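Local coordinates for protein integral membrane indolylacetylinositol arabinosyltransferase EmbB (Mycolicibacterium smegmatis MC2 155, PDB 7BVC) that probably polymerises arabinose into the arabinan of cell-wall arabinogalactan, as a membrane-embedded arabinosyltransferase that is bound here by the drug ethambutol, at residues 857-862 / 915-920; 738-743 / 1034-1039; 882-887 / 902-907. All coordinates share one frame; numbering follows the deposited sequence.

Interaction 1: residues 857-862 / 915-920; sequences HPLVVI and NLRYPR
I862 meets Y918 at the ring edge: CG1 lies in the ring plane, 3.9 Å from Y918 CE2, and the extended side chain carries CD1 obliquely past the same atom. V860 CG1 lies 4.2 Å from Y918 CD2, and with L916 these residues line one face of the antiparallel pair 860-862/915-918, whose short axes make an angle of 155°. Backbone bonds set this register. I862 and L916 exchange two, the shorter, L916 N to I862 O, at 2.8 Å, and V860 and Y918 exchange a second pair, the one from Y918 N being weak. On the other face, CG2 of V861 packs 3.5 Å from N915 CB, while CD2 of L859 runs alongside the R917 stem, 3.9 Å from its CB. Past the strand ends, R920 bends at chi3 (-65°), placing NH2 2.7 Å from H857 O; NH1 has a long, weak ion pair with E853. Outward again, L885 of strand 882-889 packs on V860, I862 and Y918, and Y1036 on L859, N915 and R917. V860, I862, L916 and Y918 thus pair backbone N and O, V861 bonds to R951, and a mainly apolar face is left to L885, a mixed one to Y1036.

Interaction 2: residues 738-743 / 1034-1039; sequences LVEPDS and STYLSQ
L738 and Y1036 form an antiparallel hydrogen-bonded pair in the six-stranded mixed sheet of the EmbC C-terminal domain, joining strand 737-739 to strand 1028-1037. Bonds between the two backbones run both ways, L738 N to Y1036 O and Y1036 N to L738 O, each 2.9 Å and close to straight. A third, from E740 N to S1034 O, is also 2.9 Å and carries the pairing on past V739 and T1035, whose non-hydrogen-bonded pair brings V739 CG2 3.7 Å from T1035 CG2. That methyl contact is backed by L1048 of the next strand. The buried part gathers round E740, whose side chain lies along S1034 and against P953. The partly exposed end is looser: L738 CD1 reaches S1038 CB at 4.1 Å, and beyond E740 the chain turns through exposed P741 and D742 before S743 approaches S1034 again, at 4.3 Å between S743 CB and S1034 OG. Buried E740 is extended beyond CG, which sends its carboxylate across to the edge of the Y1036 ring, the two planes 57° apart. There Y1036 OH donates to E740 OE2 at 2.6 Å, coming from above the carboxylate plane, 50° out of it.

Interaction 3: residues 882-887 / 902-907; sequences TVDLEY and VTPYDV
V902 N donates to L885 O at 3.0 Å; it is the shortest polar bond between strand 882-887 and the segment 902-907. The return bond, L885 N to V902 O, is weak at 3.3 Å. Together they make a single antiparallel bridge, a hydrogen-bonded pair, after which the two chains diverge. V902 O also has the D884 side chain beside it, with CB at 3.6 Å. The V902 side chain does most of the apolar work. Its CG2 is set anti to the carbonyl carbon and meets the ring of Y887 at the edge, near the ring plane, 3.7 Å from CE2; the two side chains cross at about a right angle. Y887 CG sits between its backbone N and carbonyl carbon (chi1 51°), which swings the ring toward V902 from two residues beyond the bridge. V902 CB and L885 CB, 4.4 Å apart, add a looser touch. On the other side of the bridge P904 takes over: its CD lies 3.8 Å from V883 O and equally far from D884 OD1, so a proline methylene, rather than an N-H, faces two acceptors.

Further out, V902 and P904 lie against Y918, closing the loop onto the sheet that carries strand 860-866. On its far edge strand 882-889 pairs with strand 929-936, and E886 makes salt bridges to R931 and to R901. P904 keeps a backbone hydrogen bond to E871. A bound calcium ion lies about 12 Å from the V883 side chain. With one sound and one weak backbone bond, the segment 902-907 is probably held to the strand as much by V902 and P904 as by hydrogen bonding.

Overall arrangement
All three contacts lie within the EmbC C-terminal domain, nested along the chain: interaction 3 inside interaction 1, and that inside interaction 2. Interaction 1 and the strand of interaction 3 belong to two four-stranded antiparallel sheets packed face to face, an arrangement consistent with the galactose-binding-like clan of this domain; the loop 902-907 lies against strand 914-918. Interaction 2 sits in the neighbouring mixed sheet and touches interaction 1 along the N915/R917 side. Interactions 1 and 2 are buried strand pairs, but interaction 2 adds a carboxylate-phenol bond where interaction 1 relies on backbone bonds and one mainly apolar face. Interaction 3, only partly buried, pairs a strand with a loop through one bridge.

Interaction 1: residues 857-862 / 915-920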
ATOM      1  N   HIS B 857       9.306  -5.406  45.030  1.00 76.94           N
ATOM      2  CA  HIS B 857       9.601  -4.070  44.509  1.00 76.94           C
ATOM      3  C   HIS B 857      10.827  -4.127  43.604  1.00 76.94           C
ATOM      4  O   HIS B 857      11.874  -3.550  43.922  1.00 76.94           O
ATOM      5  CB  HIS B 857       9.826  -3.080  45.653  1.00 76.94           C
ATOM      6  CG  HIS B 857       8.649  -2.925  46.563  1.00 76.94           C
ATOM      7  ND1 HIS B 857       7.525  -2.208  46.212  1.00 76.94           N
ATOM      8  CD2 HIS B 857       8.421  -3.390  47.813  1.00 76.94           C
ATOM      9  CE1 HIS B 857       6.657  -2.240  47.206  1.00 76.94           C
ATOM     10  NE2 HIS B 857       7.177  -2.952  48.190  1.00 76.94           N
ATOM     11  N   PRO B 858      10.737  -4.815  42.464  1.00 70.19           N
ATOM     12  CA  PRO B 858      11.926  -4.989  41.624  1.00 70.19           C
ATOM     13  C   PRO B 858      12.127  -3.904  40.577  1.00 70.19           C
ATOM     14  O   PRO B 858      12.392  -4.236  39.418  1.00 70.19           O
ATOM     15  CB  PRO B 858      11.657  -6.340  40.958  1.00 70.19           C
ATOM     16  CG  PRO B 858      10.174  -6.305  40.734  1.00 70.19           C
ATOM     17  CD  PRO B 858       9.575  -5.521  41.893  1.00 70.19           C
ATOM     18  N   LEU B 859      12.038  -2.626  40.942  1.00 62.98           N
ATOM     19  CA  LEU B 859      12.170  -1.581  39.935  1.00 62.98           C
ATOM     20  C   LEU B 859      12.579  -0.262  40.574  1.00 62.98           C
ATOM     21  O   LEU B 859      12.250   0.016  41.729  1.00 62.98           O
ATOM     22  CB  LEU B 859      10.866  -1.383  39.152  1.00 62.98           C
ATOM     23  CG  LEU B 859      10.682  -2.125  37.829  1.00 62.98           C
ATOM     24  CD1 LEU B 859       9.276  -1.917  37.308  1.00 62.98           C
ATOM     25  CD2 LEU B 859      11.699  -1.665  36.803  1.00 62.98           C
ATOM     26  N   VAL B 860      13.305   0.541  39.797  1.00 64.06           N
ATOM     27  CA  VAL B 860      13.511   1.960  40.057  1.00 64.06           C
ATOM     28  C   VAL B 860      13.168   2.691  38.765  1.00 64.06           C
ATOM     29  O   VAL B 860      13.780   2.430  37.724  1.00 64.06           O
ATOM     30  CB  VAL B 860      14.951   2.274  40.495  1.00 64.06           C
ATOM     31  CG1 VAL B 860      15.223   3.765  40.401  1.00 64.06           C
ATOM     32  CG2 VAL B 860      15.198   1.771  41.908  1.00 64.06           C
ATOM     33  N   VAL B 861      12.190   3.586  38.821  1.00 62.30           N
ATOM     34  CA  VAL B 861      11.637   4.172  37.608  1.00 62.30           C
ATOM     35  C   VAL B 861      11.800   5.683  37.650  1.00 62.30           C
ATOM     36  O   VAL B 861      11.773   6.306  38.716  1.00 62.30           O
ATOM     37  CB  VAL B 861      10.156   3.772  37.419  1.00 62.30           C
ATOM     38  CG1 VAL B 861       9.285   4.398  38.495  1.00 62.30           C
ATOM     39  CG2 VAL B 861       9.667   4.144  36.038  1.00 62.30           C
ATOM     40  N   ILE B 862      11.996   6.271  36.471  1.00 63.04           N
ATOM     41  CA  ILE B 862      12.152   7.717  36.321  1.00 63.04           C
ATOM     42  C   ILE B 862      11.232   8.186  35.203  1.00 63.04           C
ATOM     43  O   ILE B 862      11.340   7.708  34.071  1.00 63.04           O
ATOM     44  CB  ILE B 862      13.605   8.114  36.018  1.00 63.04           C
ATOM     45  CG1 ILE B 862      14.499   7.856  37.229  1.00 63.04           C
ATOM     46  CG2 ILE B 862      13.687   9.574  35.606  1.00 63.04           C
ATOM     47  CD1 ILE B 862      15.938   8.243  37.001  1.00 63.04           C
ATOM     48  N   ASN B 915       8.273   6.221  31.071  1.00 62.63           N
ATOM     49  CA  ASN B 915       8.953   5.688  32.242  1.00 62.63           C
ATOM     50  C   ASN B 915      10.247   5.009  31.817  1.00 62.63           C
ATOM     51  O   ASN B 915      10.244   4.175  30.906  1.00 62.63           O
ATOM     52  CB  ASN B 915       8.057   4.694  32.984  1.00 62.63           C
ATOM     53  CG  ASN B 915       7.037   5.376  33.870  1.00 62.63           C
ATOM     54  OD1 ASN B 915       7.303   6.429  34.445  1.00 62.63           O
ATOM     55  ND2 ASN B 915       5.861   4.775  33.990  1.00 62.63           N
ATOM     56  N   LEU B 916      11.343   5.367  32.476  1.00 63.66           N
ATOM     57  CA  LEU B 916      12.631   4.718  32.296  1.00 63.66           C
ATOM     58  C   LEU B 916      12.803   3.712  33.422  1.00 63.66           C
ATOM     59  O   LEU B 916      12.666   4.067  34.599  1.00 63.66           O
ATOM     60  CB  LEU B 916      13.775   5.734  32.323  1.00 63.66           C
ATOM     61  CG  LEU B 916      13.572   7.111  31.683  1.00 63.66           C
ATOM     62  CD1 LEU B 916      14.862   7.913  31.726  1.00 63.66           C
ATOM     63  CD2 LEU B 916      13.056   7.005  30.263  1.00 63.66           C
ATOM     64  N   ARG B 917      13.101   2.467  33.057  1.00 62.92           N
ATOM     65  CA  ARG B 917      13.152   1.352  33.992  1.00 62.92           C
ATOM     66  C   ARG B 917      14.594   1.029  34.358  1.00 62.92           C
ATOM     67  O   ARG B 917      15.481   1.041  33.503  1.00 62.92           O
ATOM     68  CB  ARG B 917      12.491   0.107  33.396  1.00 62.92           C
ATOM     69  CG  ARG B 917      10.976   0.170  33.273  1.00 62.92           C
ATOM     70  CD  ARG B 917      10.556   0.809  31.963  1.00 62.92           C
ATOM     71  NE  ARG B 917       9.107   0.840  31.801  1.00 62.92           N
ATOM     72  CZ  ARG B 917       8.431   0.022  31.005  1.00 62.92           C
ATOM     73  NH1 ARG B 917       9.073  -0.893  30.294  1.00 62.92           N
ATOM     74  NH2 ARG B 917       7.112   0.118  30.915  1.00 62.92           N
ATOM     75  N   TYR B 918      14.816   0.729  35.636  1.00 65.87           N
ATOM     76  CA  TYR B 918      16.108   0.251  36.120  1.00 65.87           C
ATOM     77  C   TYR B 918      15.824  -0.907  37.066  1.00 65.87           C
ATOM     78  O   TYR B 918      15.398  -0.689  38.212  1.00 65.87           O
ATOM     79  CB  TYR B 918      16.892   1.356  36.824  1.00 65.87           C
ATOM     80  CG  TYR B 918      17.052   2.618  36.008  1.00 65.87           C
ATOM     81  CD1 TYR B 918      17.919   2.663  34.928  1.00 65.87           C
ATOM     82  CD2 TYR B 918      16.336   3.763  36.320  1.00 65.87           C
ATOM     83  CE1 TYR B 918      18.069   3.812  34.183  1.00 65.87           C
ATOM     84  CE2 TYR B 918      16.476   4.917  35.578  1.00 65.87           C
ATOM     85  CZ  TYR B 918      17.345   4.933  34.511  1.00 65.87           C
ATOM     86  OH  TYR B 918      17.493   6.079  33.766  1.00 65.87           O
ATOM     87  N   PRO B 919      16.007  -2.146  36.619  1.00 67.88           N
ATOM     88  CA  PRO B 919      15.769  -3.284  37.508  1.00 67.88           C
ATOM     89  C   PRO B 919      16.755  -3.284  38.660  1.00 67.88           C
ATOM     90  O   PRO B 919      17.934  -2.963  38.498  1.00 67.88           O
ATOM     91  CB  PRO B 919      15.975  -4.497  36.595  1.00 67.88           C
ATOM     92  CG  PRO B 919      16.833  -3.994  35.485  1.00 67.88           C
ATOM     93  CD  PRO B 919      16.439  -2.569  35.277  1.00 67.88           C
ATOM     94  N   ARG B 920      16.261  -3.650  39.839  1.00 74.10           N
ATOM     95  CA  ARG B 920      17.106  -3.640  41.024  1.00 74.10           C
ATOM     96  C   ARG B 920      18.012  -4.863  41.113  1.00 74.10           C
ATOM     97  O   ARG B 920      18.608  -5.101  42.169  1.00 74.10           O
ATOM     98  CB  ARG B 920      16.254  -3.526  42.290  1.00 74.10           C
ATOM     99  CG  ARG B 920      16.894  -2.639  43.346  1.00 74.10           C
ATOM    100  CD  ARG B 920      16.327  -2.882  44.727  1.00 74.10           C
ATOM    101  NE  ARG B 920      14.920  -2.514  44.819  1.00 74.10           N
ATOM    102  CZ  ARG B 920      14.230  -2.516  45.952  1.00 74.10           C
ATOM    103  NH1 ARG B 920      14.817  -2.864  47.088  1.00 74.10           N
ATOM    104  NH2 ARG B 920      12.952  -2.167  45.953  1.00 74.10           N
TER

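Interaction 2: residues 738-743 / 1034-1039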
ATOM      1  N   LEU B 738       1.773  -6.073  36.089  1.00 54.18           N
ATOM      2  CA  LEU B 738       1.707  -5.357  37.354  1.00 54.18           C
ATOM      3  C   LEU B 738       1.314  -3.913  37.087  1.00 54.18           C
ATOM      4  O   LEU B 738       1.873  -3.269  36.193  1.00 54.18           O
ATOM      5  CB  LEU B 738       3.047  -5.421  38.089  1.00 54.18           C
ATOM      6  CG  LEU B 738       3.621  -6.822  38.300  1.00 54.18           C
ATOM      7  CD1 LEU B 738       5.095  -6.746  38.645  1.00 54.18           C
ATOM      8  CD2 LEU B 738       2.855  -7.560  39.381  1.00 54.18           C
ATOM      9  N   VAL B 739       0.358  -3.407  37.862  1.00 58.19           N
ATOM     10  CA  VAL B 739      -0.205  -2.077  37.667  1.00 58.19           C
ATOM     11  C   VAL B 739       0.040  -1.246  38.919  1.00 58.19           C
ATOM     12  O   VAL B 739      -0.001  -1.767  40.039  1.00 58.19           O
ATOM     13  CB  VAL B 739      -1.712  -2.153  37.334  1.00 58.19           C
ATOM     14  CG1 VAL B 739      -2.489  -2.779  38.479  1.00 58.19           C
ATOM     15  CG2 VAL B 739      -2.261  -0.777  37.004  1.00 58.19           C
ATOM     16  N   GLU B 740       0.325   0.044  38.723  1.00 64.36           N
ATOM     17  CA  GLU B 740       0.495   0.969  39.835  1.00 64.36           C
ATOM     18  C   GLU B 740      -0.853   1.591  40.167  1.00 64.36           C
ATOM     19  O   GLU B 740      -1.347   2.419  39.387  1.00 64.36           O
ATOM     20  CB  GLU B 740       1.498   2.059  39.484  1.00 64.36           C
ATOM     21  CG  GLU B 740       2.913   1.580  39.236  1.00 64.36           C
ATOM     22  CD  GLU B 740       3.855   2.722  38.906  1.00 64.36           C
ATOM     23  OE1 GLU B 740       3.389   3.877  38.836  1.00 64.36           O
ATOM     24  OE2 GLU B 740       5.057   2.467  38.690  1.00 64.36           O
ATOM     25  N   PRO B 741      -1.488   1.229  41.284  1.00 65.38           N
ATOM     26  CA  PRO B 741      -2.761   1.867  41.648  1.00 65.38           C
ATOM     27  C   PRO B 741      -2.628   3.375  41.792  1.00 65.38           C
ATOM     28  O   PRO B 741      -3.341   4.136  41.132  1.00 65.38           O
ATOM     29  CB  PRO B 741      -3.117   1.202  42.982  1.00 65.38           C
ATOM     30  CG  PRO B 741      -2.387  -0.097  42.958  1.00 65.38           C
ATOM     31  CD  PRO B 741      -1.101   0.190  42.251  1.00 65.38           C
ATOM     32  N   ASP B 742      -1.713   3.814  42.651  1.00 68.99           N
ATOM     33  CA  ASP B 742      -1.418   5.229  42.851  1.00 68.99           C
ATOM     34  C   ASP B 742       0.031   5.476  42.451  1.00 68.99           C
ATOM     35  O   ASP B 742       0.954   5.058  43.157  1.00 68.99           O
ATOM     36  CB  ASP B 742      -1.666   5.642  44.299  1.00 68.99           C
ATOM     37  CG  ASP B 742      -1.210   7.060  44.588  1.00 68.99           C
ATOM     38  OD1 ASP B 742      -1.835   8.004  44.063  1.00 68.99           O
ATOM     39  OD2 ASP B 742      -0.229   7.229  45.342  1.00 68.99           O
ATOM     40  N   SER B 743       0.231   6.155  41.327  1.00 67.95           N
ATOM     41  CA  SER B 743       1.576   6.422  40.819  1.00 67.95           C
ATOM     42  C   SER B 743       2.174   7.673  41.454  1.00 67.95           C
ATOM     43  O   SER B 743       2.651   8.577  40.772  1.00 67.95           O
ATOM     44  CB  SER B 743       1.543   6.547  39.301  1.00 67.95           C
ATOM     45  OG  SER B 743       0.813   7.691  38.900  1.00 67.95           O
ATOM     46  N   SER B1034       0.171   3.287  34.931  1.00 58.73           N
ATOM     47  CA  SER B1034       1.522   2.759  34.781  1.00 58.73           C
ATOM     48  C   SER B1034       1.506   1.248  34.982  1.00 58.73           C
ATOM     49  O   SER B1034       1.157   0.763  36.063  1.00 58.73           O
ATOM     50  CB  SER B1034       2.477   3.424  35.767  1.00 58.73           C
ATOM     51  OG  SER B1034       2.630   4.805  35.482  1.00 58.73           O
ATOM     52  N   THR B1035       1.895   0.512  33.944  1.00 55.18           N
ATOM     53  CA  THR B1035       1.866  -0.944  33.943  1.00 55.18           C
ATOM     54  C   THR B1035       3.187  -1.485  33.419  1.00 55.18           C
ATOM     55  O   THR B1035       3.800  -0.892  32.526  1.00 55.18           O
ATOM     56  CB  THR B1035       0.714  -1.475  33.083  1.00 55.18           C
ATOM     57  OG1 THR B1035       0.699  -0.785  31.830  1.00 55.18           O
ATOM     58  CG2 THR B1035      -0.616  -1.271  33.783  1.00 55.18           C
ATOM     59  N   TYR B1036       3.617  -2.616  33.976  1.00 55.18           N
ATOM     60  CA  TYR B1036       4.855  -3.268  33.573  1.00 55.18           C
ATOM     61  C   TYR B1036       4.639  -4.770  33.473  1.00 55.18           C
ATOM     62  O   TYR B1036       3.970  -5.370  34.319  1.00 55.18           O
ATOM     63  CB  TYR B1036       5.996  -2.985  34.559  1.00 55.18           C
ATOM     64  CG  TYR B1036       6.063  -1.559  35.051  1.00 55.18           C
ATOM     65  CD1 TYR B1036       6.632  -0.560  34.275  1.00 55.18           C
ATOM     66  CD2 TYR B1036       5.562  -1.214  36.297  1.00 55.18           C
ATOM     67  CE1 TYR B1036       6.697   0.743  34.728  1.00 55.18           C
ATOM     68  CE2 TYR B1036       5.622   0.083  36.754  1.00 55.18           C
ATOM     69  CZ  TYR B1036       6.190   1.056  35.968  1.00 55.18           C
ATOM     70  OH  TYR B1036       6.247   2.348  36.430  1.00 55.18           O
ATOM     71  N   LEU B1037       5.218  -5.376  32.440  1.00 53.15           N
ATOM     72  CA  LEU B1037       5.181  -6.824  32.286  1.00 53.15           C
ATOM     73  C   LEU B1037       6.244  -7.445  33.186  1.00 53.15           C
ATOM     74  O   LEU B1037       7.427  -7.114  33.071  1.00 53.15           O
ATOM     75  CB  LEU B1037       5.404  -7.213  30.829  1.00 53.15           C
ATOM     76  CG  LEU B1037       5.331  -8.707  30.517  1.00 53.15           C
ATOM     77  CD1 LEU B1037       3.976  -9.264  30.907  1.00 53.15           C
ATOM     78  CD2 LEU B1037       5.611  -8.955  29.048  1.00 53.15           C
ATOM     79  N   SER B1038       5.819  -8.334  34.080  1.00 52.88           N
ATOM     80  CA  SER B1038       6.717  -8.875  35.092  1.00 52.88           C
ATOM     81  C   SER B1038       7.874  -9.635  34.456  1.00 52.88           C
ATOM     82  O   SER B1038       7.673 -10.478  33.578  1.00 52.88           O
ATOM     83  CB  SER B1038       5.945  -9.793  36.038  1.00 52.88           C
ATOM     84  OG  SER B1038       6.812 -10.390  36.983  1.00 52.88           O
ATOM     85  N   GLN B1039       9.090  -9.314  34.897  1.00 55.48           N
ATOM     86  CA  GLN B1039      10.349  -9.969  34.544  1.00 55.48           C
ATOM     87  C   GLN B1039      10.765  -9.751  33.097  1.00 55.48           C
ATOM     88  O   GLN B1039      11.835 -10.227  32.702  1.00 55.48           O
ATOM     89  CB  GLN B1039      10.323 -11.479  34.821  1.00 55.48           C
ATOM     90  CG  GLN B1039      10.019 -11.845  36.262  1.00 55.48           C
ATOM     91  CD  GLN B1039      11.083 -11.363  37.227  1.00 55.48           C
ATOM     92  OE1 GLN B1039      12.230 -11.143  36.845  1.00 55.48           O
ATOM     93  NE2 GLN B1039      10.704 -11.193  38.488  1.00 55.48           N
TER

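Interaction 3: residues 882-887 / 902-907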
ATOM      1  N   THR B 882      21.432  11.569  26.975  1.00 76.55           N
ATOM      2  CA  THR B 882      21.562  10.522  27.980  1.00 76.55           C
ATOM      3  C   THR B 882      20.918  10.920  29.298  1.00 76.55           C
ATOM      4  O   THR B 882      21.029  12.068  29.737  1.00 76.55           O
ATOM      5  CB  THR B 882      23.033  10.170  28.226  1.00 76.55           C
ATOM      6  OG1 THR B 882      23.718  11.309  28.756  1.00 76.55           O
ATOM      7  CG2 THR B 882      23.698   9.746  26.929  1.00 76.55           C
ATOM      8  N   VAL B 883      20.237   9.957  29.912  1.00 72.85           N
ATOM      9  CA  VAL B 883      19.808  10.023  31.305  1.00 72.85           C
ATOM     10  C   VAL B 883      20.118   8.671  31.929  1.00 72.85           C
ATOM     11  O   VAL B 883      19.581   7.647  31.490  1.00 72.85           O
ATOM     12  CB  VAL B 883      18.313  10.355  31.450  1.00 72.85           C
ATOM     13  CG1 VAL B 883      17.900  10.279  32.913  1.00 72.85           C
ATOM     14  CG2 VAL B 883      18.019  11.733  30.889  1.00 72.85           C
ATOM     15  N   ASP B 884      20.979   8.663  32.944  1.00 72.09           N
ATOM     16  CA  ASP B 884      21.416   7.415  33.552  1.00 72.09           C
ATOM     17  C   ASP B 884      21.184   7.435  35.056  1.00 72.09           C
ATOM     18  O   ASP B 884      20.523   8.338  35.576  1.00 72.09           O
ATOM     19  CB  ASP B 884      22.891   7.151  33.241  1.00 72.09           C
ATOM     20  CG  ASP B 884      23.098   6.602  31.844  1.00 72.09           C
ATOM     21  OD1 ASP B 884      22.098   6.254  31.186  1.00 72.09           O
ATOM     22  OD2 ASP B 884      24.263   6.516  31.401  1.00 72.09           O
ATOM     23  N   LEU B 885      21.718   6.440  35.761  1.00 72.45           N
ATOM     24  CA  LEU B 885      21.451   6.291  37.188  1.00 72.45           C
ATOM     25  C   LEU B 885      22.732   5.838  37.869  1.00 72.45           C
ATOM     26  O   LEU B 885      23.179   4.708  37.656  1.00 72.45           O
ATOM     27  CB  LEU B 885      20.329   5.288  37.426  1.00 72.45           C
ATOM     28  CG  LEU B 885      19.638   5.393  38.778  1.00 72.45           C
ATOM     29  CD1 LEU B 885      18.563   6.456  38.714  1.00 72.45           C
ATOM     30  CD2 LEU B 885      19.058   4.055  39.200  1.00 72.45           C
ATOM     31  N   GLU B 886      23.315   6.705  38.690  1.00 77.76           N
ATOM     32  CA  GLU B 886      24.511   6.357  39.441  1.00 77.76           C
ATOM     33  C   GLU B 886      24.132   5.872  40.832  1.00 77.76           C
ATOM     34  O   GLU B 886      23.259   6.449  41.486  1.00 77.76           O
ATOM     35  CB  GLU B 886      25.452   7.558  39.542  1.00 77.76           C
ATOM     36  CG  GLU B 886      26.404   7.695  38.373  1.00 77.76           C
ATOM     37  CD  GLU B 886      27.744   8.262  38.783  1.00 77.76           C
ATOM     38  OE1 GLU B 886      27.884   8.665  39.957  1.00 77.76           O
ATOM     39  OE2 GLU B 886      28.659   8.304  37.937  1.00 77.76           O
ATOM     40  N   TYR B 887      24.788   4.806  41.280  1.00 79.85           N
ATOM     41  CA  TYR B 887      24.568   4.257  42.609  1.00 79.85           C
ATOM     42  C   TYR B 887      25.867   4.291  43.399  1.00 79.85           C
ATOM     43  O   TYR B 887      26.943   4.023  42.858  1.00 79.85           O
ATOM     44  CB  TYR B 887      24.018   2.829  42.546  1.00 79.85           C
ATOM     45  CG  TYR B 887      24.793   1.877  41.665  1.00 79.85           C
ATOM     46  CD1 TYR B 887      25.883   1.175  42.155  1.00 79.85           C
ATOM     47  CD2 TYR B 887      24.417   1.664  40.346  1.00 79.85           C
ATOM     48  CE1 TYR B 887      26.583   0.296  41.357  1.00 79.85           C
ATOM     49  CE2 TYR B 887      25.113   0.789  39.539  1.00 79.85           C
ATOM     50  CZ  TYR B 887      26.196   0.108  40.049  1.00 79.85           C
ATOM     51  OH  TYR B 887      26.893  -0.766  39.248  1.00 79.85           O
ATOM     52  N   VAL B 902      23.672   2.761  35.449  1.00 71.61           N
ATOM     53  CA  VAL B 902      22.676   1.888  34.840  1.00 71.61           C
ATOM     54  C   VAL B 902      22.021   2.624  33.680  1.00 71.61           C
ATOM     55  O   VAL B 902      21.743   3.824  33.774  1.00 71.61           O
ATOM     56  CB  VAL B 902      21.613   1.432  35.862  1.00 71.61           C
ATOM     57  CG1 VAL B 902      20.737   0.343  35.266  1.00 71.61           C
ATOM     58  CG2 VAL B 902      22.271   0.948  37.143  1.00 71.61           C
ATOM     59  N   THR B 903      21.774   1.894  32.573  1.00 71.48           N
ATOM     60  CA  THR B 903      21.122   2.417  31.383  1.00 71.48           C
ATOM     61  C   THR B 903      19.648   2.028  31.362  1.00 71.48           C
ATOM     62  O   THR B 903      19.278   0.939  31.810  1.00 71.48           O
ATOM     63  CB  THR B 903      21.803   1.892  30.118  1.00 71.48           C
ATOM     64  OG1 THR B 903      21.403   0.536  29.886  1.00 71.48           O
ATOM     65  CG2 THR B 903      23.317   1.954  30.260  1.00 71.48           C
ATOM     66  N   PRO B 904      18.778   2.889  30.840  1.00 70.01           N
ATOM     67  CA  PRO B 904      17.337   2.691  31.011  1.00 70.01           C
ATOM     68  C   PRO B 904      16.747   1.705  30.012  1.00 70.01           C
ATOM     69  O   PRO B 904      17.387   1.266  29.056  1.00 70.01           O
ATOM     70  CB  PRO B 904      16.776   4.095  30.785  1.00 70.01           C
ATOM     71  CG  PRO B 904      17.707   4.688  29.800  1.00 70.01           C
ATOM     72  CD  PRO B 904      19.075   4.163  30.162  1.00 70.01           C
ATOM     73  N   TYR B 905      15.484   1.373  30.260  1.00 69.45           N
ATOM     74  CA  TYR B 905      14.678   0.519  29.394  1.00 69.45           C
ATOM     75  C   TYR B 905      13.571   1.382  28.796  1.00 69.45           C
ATOM     76  O   TYR B 905      12.502   1.536  29.392  1.00 69.45           O
ATOM     77  CB  TYR B 905      14.094  -0.655  30.174  1.00 69.45           C
ATOM     78  CG  TYR B 905      14.982  -1.871  30.249  1.00 69.45           C
ATOM     79  CD1 TYR B 905      15.283  -2.609  29.114  1.00 69.45           C
ATOM     80  CD2 TYR B 905      15.505  -2.295  31.462  1.00 69.45           C
ATOM     81  CE1 TYR B 905      16.088  -3.726  29.185  1.00 69.45           C
ATOM     82  CE2 TYR B 905      16.311  -3.409  31.542  1.00 69.45           C
ATOM     83  CZ  TYR B 905      16.601  -4.119  30.404  1.00 69.45           C
ATOM     84  OH  TYR B 905      17.406  -5.230  30.487  1.00 69.45           O
ATOM     85  N   ASP B 906      13.827   1.945  27.619  1.00 73.20           N
ATOM     86  CA  ASP B 906      12.829   2.758  26.939  1.00 73.20           C
ATOM     87  C   ASP B 906      11.883   1.878  26.135  1.00 73.20           C
ATOM     88  O   ASP B 906      12.313   0.968  25.422  1.00 73.20           O
ATOM     89  CB  ASP B 906      13.499   3.779  26.020  1.00 73.20           C
ATOM     90  CG  ASP B 906      14.205   4.876  26.789  1.00 73.20           C
ATOM     91  OD1 ASP B 906      13.764   5.192  27.910  1.00 73.20           O
ATOM     92  OD2 ASP B 906      15.199   5.426  26.277  1.00 73.20           O
ATOM     93  N   VAL B 907      10.583   2.141  26.267  1.00 71.77           N
ATOM     94  CA  VAL B 907       9.581   1.391  25.520  1.00 71.77           C
ATOM     95  C   VAL B 907       8.625   2.354  24.824  1.00 71.77           C
ATOM     96  O   VAL B 907       7.997   2.005  23.818  1.00 71.77           O
ATOM     97  CB  VAL B 907       8.825   0.418  26.445  1.00 71.77           C
ATOM     98  CG1 VAL B 907       7.951   1.179  27.426  1.00 71.77           C
ATOM     99  CG2 VAL B 907       8.013  -0.575  25.637  1.00 71.77           C
TER